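Local coordinates for protein pyruvate kinase (Pyrobaculum aerophilum, PDB 3QTG) that catalyses the last step of glycolysis, moving the phosphoryl group of phosphoenolpyruvate to ADP to give pyruvate and ATP, at residues V244-G255 with Y280-L290; R194-A205 with G222-T233. All blocks are in the same frame, centred on the assembly; numbering follows the deposited sequence.

Contact 1 (V244-G255 with Y280-L290)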
loop_
_atom_site.group_PDB
_atom_site.type_symbol
_atom_site.label_atom_id
_atom_site.label_comp_id
_atom_site.label_asym_id
_atom_site.label_seq_id
_atom_site.Cartn_x
_atom_site.Cartn_y
_atom_site.Cartn_z
ATOM N N VAL A 244 6.411 -21.837 -19.720
ATOM C CA VAL A 244 7.344 -21.041 -18.936
ATOM C C VAL A 244 7.798 -21.858 -17.733
ATOM O O VAL A 244 8.995 -21.981 -17.502
ATOM C CB VAL A 244 6.747 -19.661 -18.539
ATOM C CG1 VAL A 244 7.542 -19.027 -17.411
ATOM C CG2 VAL A 244 6.703 -18.740 -19.769
ATOM N N GLN A 245 6.846 -22.474 -17.026
ATOM C CA GLN A 245 7.165 -23.223 -15.802
ATOM C C GLN A 245 8.028 -24.471 -15.995
ATOM O O GLN A 245 8.649 -24.944 -15.038
ATOM C CB GLN A 245 5.902 -23.533 -14.995
ATOM C CG GLN A 245 5.236 -22.270 -14.486
ATOM C CD GLN A 245 3.974 -22.544 -13.700
ATOM O OE1 GLN A 245 4.027 -22.877 -12.513
ATOM N NE2 GLN A 245 2.827 -22.390 -14.353
ATOM N N CYS A 246 8.104 -24.993 -17.216
ATOM C CA CYS A 246 8.965 -26.139 -17.447
ATOM C C CYS A 246 10.304 -25.817 -18.126
ATOM O O CYS A 246 11.075 -26.738 -18.412
ATOM C CB CYS A 246 8.221 -27.244 -18.186
ATOM S SG CYS A 246 8.100 -26.942 -19.909
ATOM N N SER A 247 10.584 -24.522 -18.335
ATOM C CA SER A 247 11.824 -24.042 -18.976
ATOM C C SER A 247 12.951 -23.769 -17.964
ATOM O O SER A 247 12.691 -23.634 -16.775
ATOM C CB SER A 247 11.544 -22.730 -19.712
ATOM O OG SER A 247 10.469 -22.868 -20.621
ATOM N N ASP A 248 14.196 -23.686 -18.432
ATOM C CA ASP A 248 15.263 -23.144 -17.598
ATOM C C ASP A 248 15.473 -21.671 -17.955
ATOM O O ASP A 248 15.994 -20.916 -17.161
ATOM C CB ASP A 248 16.575 -23.926 -17.761
ATOM C CG ASP A 248 16.417 -25.408 -17.415
ATOM O OD1 ASP A 248 15.519 -25.751 -16.616
ATOM O OD2 ASP A 248 17.177 -26.234 -17.951
ATOM N N TYR A 249 15.056 -21.293 -19.162
ATOM C CA TYR A 249 15.303 -19.973 -19.732
ATOM C C TYR A 249 14.264 -19.807 -20.839
ATOM O O TYR A 249 13.986 -20.760 -21.568
ATOM C CB TYR A 249 16.706 -19.930 -20.325
ATOM C CG TYR A 249 17.365 -18.566 -20.344
ATOM C CD1 TYR A 249 18.473 -18.302 -19.524
ATOM C CD2 TYR A 249 16.903 -17.538 -21.179
ATOM C CE1 TYR A 249 19.092 -17.050 -19.513
ATOM C CE2 TYR A 249 17.536 -16.269 -21.179
ATOM C CZ TYR A 249 18.621 -16.047 -20.343
ATOM O OH TYR A 249 19.262 -14.834 -20.331
ATOM N N VAL A 250 13.678 -18.617 -20.946
ATOM C CA VAL A 250 12.656 -18.340 -21.944
ATOM C C VAL A 250 13.230 -17.348 -22.938
ATOM O O VAL A 250 14.012 -16.477 -22.555
ATOM C CB VAL A 250 11.322 -17.794 -21.315
ATOM C CG1 VAL A 250 10.262 -17.523 -22.408
ATOM C CG2 VAL A 250 10.765 -18.773 -20.254
ATOM N N VAL A 251 12.872 -17.515 -24.215
ATOM C CA VAL A 251 13.341 -16.665 -25.321
ATOM C C VAL A 251 12.161 -16.191 -26.181
ATOM O O VAL A 251 11.393 -17.014 -26.689
ATOM C CB VAL A 251 14.366 -17.421 -26.202
ATOM C CG1 VAL A 251 15.053 -16.478 -27.199
ATOM C CG2 VAL A 251 15.419 -18.103 -25.338
ATOM N N VAL A 252 11.989 -14.872 -26.299
ATOM C CA VAL A 252 11.058 -14.285 -27.265
ATOM C C VAL A 252 11.770 -14.233 -28.637
ATOM O O VAL A 252 12.701 -13.447 -28.851
ATOM C CB VAL A 252 10.573 -12.851 -26.844
ATOM C CG1 VAL A 252 9.588 -12.252 -27.877
ATOM C CG2 VAL A 252 9.948 -12.864 -25.469
ATOM N N ALA A 253 11.355 -15.123 -29.536
ATOM C CA ALA A 253 11.958 -15.213 -30.874
ATOM C C ALA A 253 11.087 -14.377 -31.795
ATOM O O ALA A 253 10.085 -14.856 -32.336
ATOM C CB ALA A 253 12.069 -16.697 -31.351
ATOM N N ARG A 254 11.461 -13.098 -31.909
ATOM C CA ARG A 254 10.671 -12.066 -32.596
ATOM C C ARG A 254 10.441 -12.344 -34.070
ATOM O O ARG A 254 9.317 -12.206 -34.559
ATOM C CB ARG A 254 11.363 -10.716 -32.497
ATOM C CG ARG A 254 11.311 -10.040 -31.141
ATOM C CD ARG A 254 12.084 -8.761 -31.282
ATOM N NE ARG A 254 11.566 -7.758 -30.398
ATOM C CZ ARG A 254 11.894 -6.478 -30.469
ATOM N NH1 ARG A 254 12.740 -6.063 -31.403
ATOM N NH2 ARG A 254 11.380 -5.632 -29.600
ATOM N N GLY A 255 11.513 -12.691 -34.787
ATOM C CA GLY A 255 11.405 -13.005 -36.211
ATOM C C GLY A 255 10.347 -14.070 -36.454
ATOM O O GLY A 255 9.428 -13.874 -37.240
ATOM N N TYR A 280 7.185 -15.955 -12.911
ATOM C CA TYR A 280 7.595 -17.311 -12.543
ATOM C C TYR A 280 9.083 -17.493 -12.271
ATOM O O TYR A 280 9.524 -18.616 -12.038
ATOM C CB TYR A 280 7.099 -18.340 -13.580
ATOM C CG TYR A 280 5.597 -18.546 -13.520
ATOM C CD1 TYR A 280 4.770 -18.033 -14.502
ATOM C CD2 TYR A 280 5.007 -19.222 -12.443
ATOM C CE1 TYR A 280 3.394 -18.203 -14.440
ATOM C CE2 TYR A 280 3.634 -19.393 -12.365
ATOM C CZ TYR A 280 2.842 -18.882 -13.363
ATOM O OH TYR A 280 1.494 -19.050 -13.302
ATOM N N GLY A 281 9.842 -16.393 -12.282
ATOM C CA GLY A 281 11.266 -16.413 -11.908
ATOM C C GLY A 281 12.124 -17.175 -12.888
ATOM O O GLY A 281 13.115 -17.795 -12.499
ATOM N N LYS A 282 11.733 -17.150 -14.164
ATOM C CA LYS A 282 12.560 -17.728 -15.229
ATOM C C LYS A 282 13.354 -16.633 -15.917
ATOM O O LYS A 282 12.788 -15.617 -16.273
ATOM C CB LYS A 282 11.689 -18.444 -16.267
ATOM C CG LYS A 282 10.923 -19.656 -15.754
ATOM C CD LYS A 282 11.832 -20.659 -15.101
ATOM C CE LYS A 282 11.050 -21.898 -14.656
ATOM N NZ LYS A 282 11.921 -22.807 -13.879
ATOM N N PRO A 283 14.661 -16.845 -16.128
ATOM C CA PRO A 283 15.383 -15.864 -16.919
ATOM C C PRO A 283 14.746 -15.727 -18.326
ATOM O O PRO A 283 14.220 -16.713 -18.867
ATOM C CB PRO A 283 16.800 -16.457 -17.017
ATOM C CG PRO A 283 16.895 -17.437 -15.890
ATOM C CD PRO A 283 15.512 -17.985 -15.733
ATOM N N ILE A 284 14.771 -14.514 -18.880
ATOM C CA ILE A 284 14.051 -14.182 -20.111
ATOM C C ILE A 284 14.978 -13.439 -21.098
ATOM O O ILE A 284 15.702 -12.511 -20.727
ATOM C CB ILE A 284 12.742 -13.368 -19.808
ATOM C CG1 ILE A 284 12.094 -12.787 -21.075
ATOM C CG2 ILE A 284 12.970 -12.280 -18.731
ATOM C CD1 ILE A 284 11.183 -13.762 -21.827
ATOM N N ALA A 285 14.958 -13.873 -22.351
ATOM C CA ALA A 285 15.685 -13.198 -23.421
ATOM C C ALA A 285 14.740 -12.689 -24.503
ATOM O O ALA A 285 13.638 -13.209 -24.693
ATOM C CB ALA A 285 16.732 -14.153 -24.037
ATOM N N VAL A 286 15.163 -11.631 -25.180
ATOM C CA VAL A 286 14.528 -11.220 -26.425
ATOM C C VAL A 286 15.576 -11.352 -27.539
ATOM O O VAL A 286 16.688 -10.840 -27.415
ATOM C CB VAL A 286 13.902 -9.811 -26.345
ATOM C CG1 VAL A 286 13.382 -9.371 -27.705
ATOM C CG2 VAL A 286 12.722 -9.788 -25.322
ATOM N N ALA A 287 15.210 -12.082 -28.592
ATOM C CA ALA A 287 16.098 -12.446 -29.701
ATOM C C ALA A 287 15.554 -11.966 -31.052
ATOM O O ALA A 287 14.340 -11.992 -31.271
ATOM C CB ALA A 287 16.271 -13.980 -29.741
ATOM N N THR A 288 16.475 -11.585 -31.948
ATOM C CA THR A 288 16.229 -11.278 -33.378
ATOM C C THR A 288 15.579 -9.912 -33.562
ATOM O O THR A 288 14.780 -9.484 -32.712
ATOM C CB THR A 288 15.376 -12.361 -34.118
ATOM O OG1 THR A 288 13.990 -12.179 -33.816
ATOM C CG2 THR A 288 15.782 -13.766 -33.750
ATOM N N GLN A 289 15.917 -9.226 -34.660
ATOM C CA GLN A 289 15.267 -7.964 -35.012
ATOM C C GLN A 289 15.477 -6.892 -33.941
ATOM O O GLN A 289 14.530 -6.170 -33.565
ATOM C CB GLN A 289 13.751 -8.166 -35.200
ATOM C CG GLN A 289 13.345 -9.243 -36.192
ATOM C CD GLN A 289 13.235 -8.722 -37.590
ATOM O OE1 GLN A 289 12.962 -7.529 -37.811
ATOM N NE2 GLN A 289 13.442 -9.607 -38.565
ATOM N N LEU A 290 16.697 -6.807 -33.424
ATOM C CA LEU A 290 17.015 -5.749 -32.479
ATOM C C LEU A 290 17.751 -4.606 -33.170
ATOM O O LEU A 290 17.392 -3.440 -33.001
ATOM C CB LEU A 290 17.796 -6.307 -31.277
ATOM C CG LEU A 290 16.998 -7.249 -30.366
ATOM C CD1 LEU A 290 17.928 -8.083 -29.534
ATOM C CD2 LEU A 290 15.946 -6.521 -29.490
#

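Contact 2 (R194-A205 with G222-T233)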
loop_
_atom_site.group_PDB
_atom_site.type_symbol
_atom_site.label_atom_id
_atom_site.label_comp_id
_atom_site.label_asym_id
_atom_site.label_seq_id
_atom_site.Cartn_x
_atom_site.Cartn_y
_atom_site.Cartn_z
ATOM N N ARG A 194 30.411 -31.612 -25.434
ATOM C CA ARG A 194 29.230 -31.317 -24.649
ATOM C C ARG A 194 29.520 -30.603 -23.334
ATOM O O ARG A 194 28.634 -29.937 -22.783
ATOM C CB ARG A 194 28.468 -32.605 -24.362
ATOM C CG ARG A 194 29.294 -33.627 -23.615
ATOM C CD ARG A 194 28.448 -34.788 -23.214
ATOM N NE ARG A 194 29.208 -35.805 -22.489
ATOM C CZ ARG A 194 29.855 -36.799 -23.087
ATOM N NH1 ARG A 194 29.846 -36.886 -24.405
ATOM N NH2 ARG A 194 30.513 -37.696 -22.371
ATOM N N ASP A 195 30.744 -30.751 -22.819
ATOM C CA ASP A 195 31.094 -30.139 -21.548
ATOM C C ASP A 195 31.319 -28.617 -21.693
ATOM O O ASP A 195 31.335 -27.873 -20.713
ATOM C CB ASP A 195 32.276 -30.875 -20.892
ATOM C CG ASP A 195 31.835 -32.161 -20.156
ATOM O OD1 ASP A 195 30.623 -32.296 -19.830
ATOM O OD2 ASP A 195 32.688 -33.035 -19.899
ATOM N N ASN A 196 31.462 -28.175 -22.938
ATOM C CA ASN A 196 31.648 -26.771 -23.249
ATOM C C ASN A 196 30.369 -26.054 -23.679
ATOM O O ASN A 196 30.418 -24.899 -24.089
ATOM C CB ASN A 196 32.732 -26.621 -24.313
ATOM C CG ASN A 196 34.083 -26.347 -23.713
ATOM O OD1 ASN A 196 34.253 -25.384 -22.966
ATOM N ND2 ASN A 196 35.060 -27.192 -24.038
ATOM N N ILE A 197 29.233 -26.734 -23.564
ATOM C CA ILE A 197 27.952 -26.167 -23.984
ATOM C C ILE A 197 27.017 -25.873 -22.790
ATOM O O ILE A 197 26.603 -26.783 -22.056
ATOM C CB ILE A 197 27.239 -27.050 -25.014
ATOM C CG1 ILE A 197 28.133 -27.265 -26.245
ATOM C CG2 ILE A 197 25.939 -26.412 -25.436
ATOM C CD1 ILE A 197 27.522 -28.153 -27.255
ATOM N N ASP A 198 26.677 -24.599 -22.636
ATOM C CA ASP A 198 26.026 -24.109 -21.428
ATOM C C ASP A 198 24.504 -24.061 -21.568
ATOM O O ASP A 198 23.788 -24.295 -20.606
ATOM C CB ASP A 198 26.617 -22.742 -21.060
ATOM C CG ASP A 198 28.168 -22.777 -20.980
ATOM O OD1 ASP A 198 28.710 -23.632 -20.231
ATOM O OD2 ASP A 198 28.841 -21.964 -21.663
ATOM N N TYR A 199 24.021 -23.789 -22.772
ATOM C CA TYR A 199 22.582 -23.706 -23.038
ATOM C C TYR A 199 22.260 -24.368 -24.354
ATOM O O TYR A 199 23.014 -24.239 -25.314
ATOM C CB TYR A 199 22.138 -22.244 -23.134
ATOM C CG TYR A 199 22.162 -21.495 -21.820
ATOM C CD1 TYR A 199 20.987 -21.317 -21.076
ATOM C CD2 TYR A 199 23.356 -20.957 -21.320
ATOM C CE1 TYR A 199 21.011 -20.628 -19.864
ATOM C CE2 TYR A 199 23.386 -20.279 -20.122
ATOM C CZ TYR A 199 22.211 -20.120 -19.397
ATOM O OH TYR A 199 22.238 -19.425 -18.213
ATOM N N VAL A 200 21.127 -25.059 -24.387
ATOM C CA VAL A 200 20.571 -25.638 -25.604
ATOM C C VAL A 200 19.208 -24.999 -25.824
ATOM O O VAL A 200 18.320 -25.119 -24.978
ATOM C CB VAL A 200 20.375 -27.182 -25.465
ATOM C CG1 VAL A 200 19.447 -27.737 -26.555
ATOM C CG2 VAL A 200 21.704 -27.894 -25.466
ATOM N N ALA A 201 19.043 -24.326 -26.953
ATOM C CA ALA A 201 17.795 -23.641 -27.226
ATOM C C ALA A 201 16.876 -24.486 -28.138
ATOM O O ALA A 201 17.290 -24.926 -29.206
ATOM C CB ALA A 201 18.067 -22.249 -27.797
ATOM N N ILE A 202 15.656 -24.740 -27.667
ATOM C CA ILE A 202 14.669 -25.599 -28.339
ATOM C C ILE A 202 13.774 -24.749 -29.228
ATOM O O ILE A 202 13.213 -23.747 -28.766
ATOM C CB ILE A 202 13.715 -26.273 -27.333
ATOM C CG1 ILE A 202 14.468 -27.125 -26.339
ATOM C CG2 ILE A 202 12.680 -27.159 -28.053
ATOM C CD1 ILE A 202 13.543 -27.703 -25.297
ATOM N N SER A 203 13.619 -25.172 -30.485
ATOM C CA SER A 203 12.685 -24.529 -31.415
ATOM C C SER A 203 11.330 -25.221 -31.468
ATOM O O SER A 203 11.252 -26.435 -31.438
ATOM C CB SER A 203 13.290 -24.444 -32.819
ATOM O OG SER A 203 14.473 -23.650 -32.795
ATOM N N LEU A 204 10.267 -24.436 -31.521
ATOM C CA LEU A 204 8.919 -24.925 -31.855
ATOM C C LEU A 204 8.294 -25.897 -30.860
ATOM O O LEU A 204 7.409 -26.674 -31.232
ATOM C CB LEU A 204 8.862 -25.505 -33.296
ATOM C CG LEU A 204 9.242 -24.575 -34.462
ATOM C CD1 LEU A 204 9.273 -25.321 -35.825
ATOM C CD2 LEU A 204 8.320 -23.351 -34.535
ATOM N N ALA A 205 8.741 -25.851 -29.604
ATOM C CA ALA A 205 8.084 -26.585 -28.529
ATOM C C ALA A 205 6.734 -25.945 -28.219
ATOM O O ALA A 205 6.581 -24.724 -28.303
ATOM C CB ALA A 205 8.971 -26.600 -27.293
ATOM N N GLY A 222 24.824 -37.178 -22.075
ATOM C CA GLY A 222 25.812 -36.652 -21.127
ATOM C C GLY A 222 25.954 -35.136 -21.079
ATOM O O GLY A 222 26.931 -34.628 -20.539
ATOM N N PHE A 223 25.001 -34.405 -21.651
ATOM C CA PHE A 223 25.009 -32.948 -21.534
ATOM C C PHE A 223 24.614 -32.522 -20.131
ATOM O O PHE A 223 23.773 -33.165 -19.494
ATOM C CB PHE A 223 24.050 -32.296 -22.534
ATOM C CG PHE A 223 24.579 -32.233 -23.937
ATOM C CD1 PHE A 223 24.592 -33.371 -24.745
ATOM C CD2 PHE A 223 25.059 -31.036 -24.456
ATOM C CE1 PHE A 223 25.070 -33.317 -26.045
ATOM C CE2 PHE A 223 25.541 -30.972 -25.759
ATOM C CZ PHE A 223 25.543 -32.124 -26.558
ATOM N N GLN A 224 25.216 -31.431 -19.663
ATOM C CA GLN A 224 24.769 -30.764 -18.437
ATOM C C GLN A 224 24.418 -29.315 -18.762
ATOM O O GLN A 224 25.037 -28.382 -18.262
ATOM C CB GLN A 224 25.842 -30.842 -17.349
ATOM C CG GLN A 224 26.166 -32.262 -16.903
ATOM C CD GLN A 224 27.491 -32.363 -16.171
ATOM O OE1 GLN A 224 28.209 -33.355 -16.303
ATOM N NE2 GLN A 224 27.828 -31.337 -15.404
ATOM N N SER A 225 23.426 -29.138 -19.621
ATOM C CA SER A 225 23.091 -27.824 -20.141
ATOM C C SER A 225 21.730 -27.338 -19.655
ATOM O O SER A 225 20.849 -28.148 -19.354
ATOM C CB SER A 225 23.146 -27.858 -21.661
ATOM O OG SER A 225 24.492 -28.053 -22.083
ATOM N N GLN A 226 21.572 -26.016 -19.557
ATOM C CA GLN A 226 20.270 -25.409 -19.262
ATOM C C GLN A 226 19.458 -25.479 -20.541
ATOM O O GLN A 226 20.012 -25.315 -21.625
ATOM C CB GLN A 226 20.442 -23.943 -18.871
ATOM C CG GLN A 226 21.240 -23.723 -17.596
ATOM C CD GLN A 226 20.462 -24.156 -16.376
ATOM O OE1 GLN A 226 20.830 -25.107 -15.702
ATOM N NE2 GLN A 226 19.370 -23.475 -16.101
ATOM N N VAL A 227 18.158 -25.720 -20.421
ATOM C CA VAL A 227 17.284 -25.764 -21.588
ATOM C C VAL A 227 16.534 -24.437 -21.766
ATOM O O VAL A 227 15.735 -24.031 -20.918
ATOM C CB VAL A 227 16.315 -26.957 -21.531
ATOM C CG1 VAL A 227 15.428 -26.962 -22.730
ATOM C CG2 VAL A 227 17.112 -28.252 -21.481
ATOM N N ALA A 228 16.822 -23.767 -22.876
ATOM C CA ALA A 228 16.189 -22.496 -23.204
ATOM C C ALA A 228 15.058 -22.762 -24.186
ATOM O O ALA A 228 15.248 -23.452 -25.202
ATOM C CB ALA A 228 17.219 -21.527 -23.776
ATOM N N VAL A 229 13.867 -22.273 -23.862
ATOM C CA VAL A 229 12.679 -22.542 -24.662
ATOM C C VAL A 229 12.246 -21.296 -25.418
ATOM O O VAL A 229 11.871 -20.293 -24.823
ATOM C CB VAL A 229 11.525 -23.076 -23.808
ATOM C CG1 VAL A 229 10.225 -23.261 -24.657
ATOM C CG2 VAL A 229 11.935 -24.386 -23.090
ATOM N N LYS A 230 12.318 -21.375 -26.746
ATOM C CA LYS A 230 11.890 -20.282 -27.612
ATOM C C LYS A 230 10.388 -20.267 -27.753
ATOM O O LYS A 230 9.768 -21.308 -27.937
ATOM C CB LYS A 230 12.547 -20.384 -28.984
ATOM C CG LYS A 230 14.053 -20.504 -28.885
ATOM C CD LYS A 230 14.766 -19.678 -29.938
ATOM C CE LYS A 230 14.587 -20.261 -31.324
ATOM N NZ LYS A 230 15.312 -21.545 -31.437
ATOM N N ILE A 231 9.803 -19.080 -27.628
ATOM C CA ILE A 231 8.375 -18.902 -27.854
ATOM C C ILE A 231 8.253 -18.298 -29.263
ATOM O O ILE A 231 8.605 -17.133 -29.490
ATOM C CB ILE A 231 7.736 -18.028 -26.749
ATOM C CG1 ILE A 231 8.143 -18.548 -25.349
ATOM C CG2 ILE A 231 6.224 -17.970 -26.904
ATOM C CD1 ILE A 231 7.560 -19.915 -24.945
ATOM N N GLU A 232 7.783 -19.129 -30.193
ATOM C CA GLU A 232 7.891 -18.872 -31.631
ATOM C C GLU A 232 6.538 -18.862 -32.324
ATOM O O GLU A 232 6.425 -18.402 -33.457
ATOM C CB GLU A 232 8.765 -19.950 -32.309
ATOM C CG GLU A 232 10.247 -19.785 -32.148
ATOM C CD GLU A 232 11.006 -21.088 -32.347
ATOM O OE1 GLU A 232 11.957 -21.117 -33.151
ATOM O OE2 GLU A 232 10.652 -22.096 -31.711
ATOM N N THR A 233 5.504 -19.364 -31.663
ATOM C CA THR A 233 4.230 -19.564 -32.344
ATOM C C THR A 233 3.044 -19.219 -31.484
ATOM O O THR A 233 3.140 -19.107 -30.261
ATOM C CB THR A 233 4.027 -21.026 -32.762
ATOM O OG1 THR A 233 3.846 -21.835 -31.594
ATOM C CG2 THR A 233 5.193 -21.555 -33.619
HETATM O O HOH W 1 26.721 -29.737 -21.079
HETATM O O HOH W 2 10.722 -23.969 -28.370
HETATM O O HOH W 3 7.611 -22.186 -29.799
#

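Contact 1 (V244-G255 with Y280-L290)
Val250 to Ala253 pair in parallel with Ile284 to Ala287, the short strand axes 4.5 Å apart at closest and 23° from parallel. Five backbone hydrogen bonds run from Val250 N to Pro283 O through to Arg254 N to Ala287 O. Tyr249 precedes the paired run. Its CG lies anti to the backbone N (chi1 -152°), which swings the ring over Pro283. Pro283 CB sits on one ring face, 3.6 Å from the centroid, a CH-pi contact. Ala285 CB meets the ring edge at CE2. Ser318 and Ile414 hold the hydroxyl. A serine here would probably leave Pro283 CB without its aromatic cover and Ser318 without its phenol partner. On the other sheet face, Ile284 CD1 wedges between Val250 CG1 and Val252 CG2, 3.9 Å from each. Before the strands begin, the Gln245 amide stacks over one face of the Tyr280 ring, the planes 15° apart. Glu241 takes both Gln245 NE2, at its backbone O, and Tyr280 OH, at its carboxylate. At the other end Thr288 OG1 accepts from Gly255 N (2.7 Å) and donates to Ala287 O, which also takes Arg254 N. Arg254 extends past Val286 CG1 and gives Gln289 O a weak bond from NH1 (2.8 Å). Its NH2 forms a salt bridge with Asp307. These are neighbouring strands of the TIM barrel. Gly255 and Thr288, at their C-terminal ends, probably bind substrate, as in related pyruvate kinases.

Contact 2 (R194-A205 with G222-T233)
Arg194 lies across Phe223 just before two parallel barrel strands, 199-202 and 226-231. Its CB sits almost over the ring centre, 3.5 Å from the centroid, in a CH-pi contact. Ile197 CD1 meets the same ring at its edge. With Arg194 CG between the backbone N and the carbonyl carbon (chi1 59°), the chain runs out to Gly222, where CD lies 3.1 Å from Gly222 O. Ser191 O takes the NH1 end. Within the strands, Ile202 covers Val227. Its CD1 is only 3.3 Å from Val227 CG1, a tight fit, and Val214 of helix 208-220 packs on Ile202. Ala201 and Ala228 meet on the other sheet face, CB to CB. Toward the C-terminal ends of the strands the contact turns polar. Lys230 NZ donates to Ser203 OG over 2.6 Å and also forms a salt bridge with Asp80. Glu232 OE2 is modelled 2.4 Å from Leu204 N, too short to trust in detail. A long salt bridge of 3.8 Å links Lys230 NZ to Glu232 OE1. As in related pyruvate kinases, Lys230 probably stabilises the transition state and Glu232 probably binds magnesium. The chemistry is consistent with Ser203 and Asp80 fixing the Lys230 amine, with Glu232 close by, at the C-terminal mouth of the barrel.

How the contacts relate
From the N terminus, contact 2 comes first. Strand 199-202 leads through helix 208-220 to strand 226-231, and their pairing closes one right-handed beta-alpha-beta unit. The chain then passes helices 234-238 and 240-245 and enters contact 1. Strand 249-253 runs on through helix 266-279 to strand 284-287, where the second loop closes. The two contacts are in series, neither nested nor crossed. Their centres are about 11 Å apart. Strands 226-231 and 249-253 are neighbours, so the contacts join directly, with Val229 N 2.8 Å from Tyr249 O. Together they tie four consecutive strands of the eight-stranded barrel and bring residues that probably bind magnesium and substrate to one mouth.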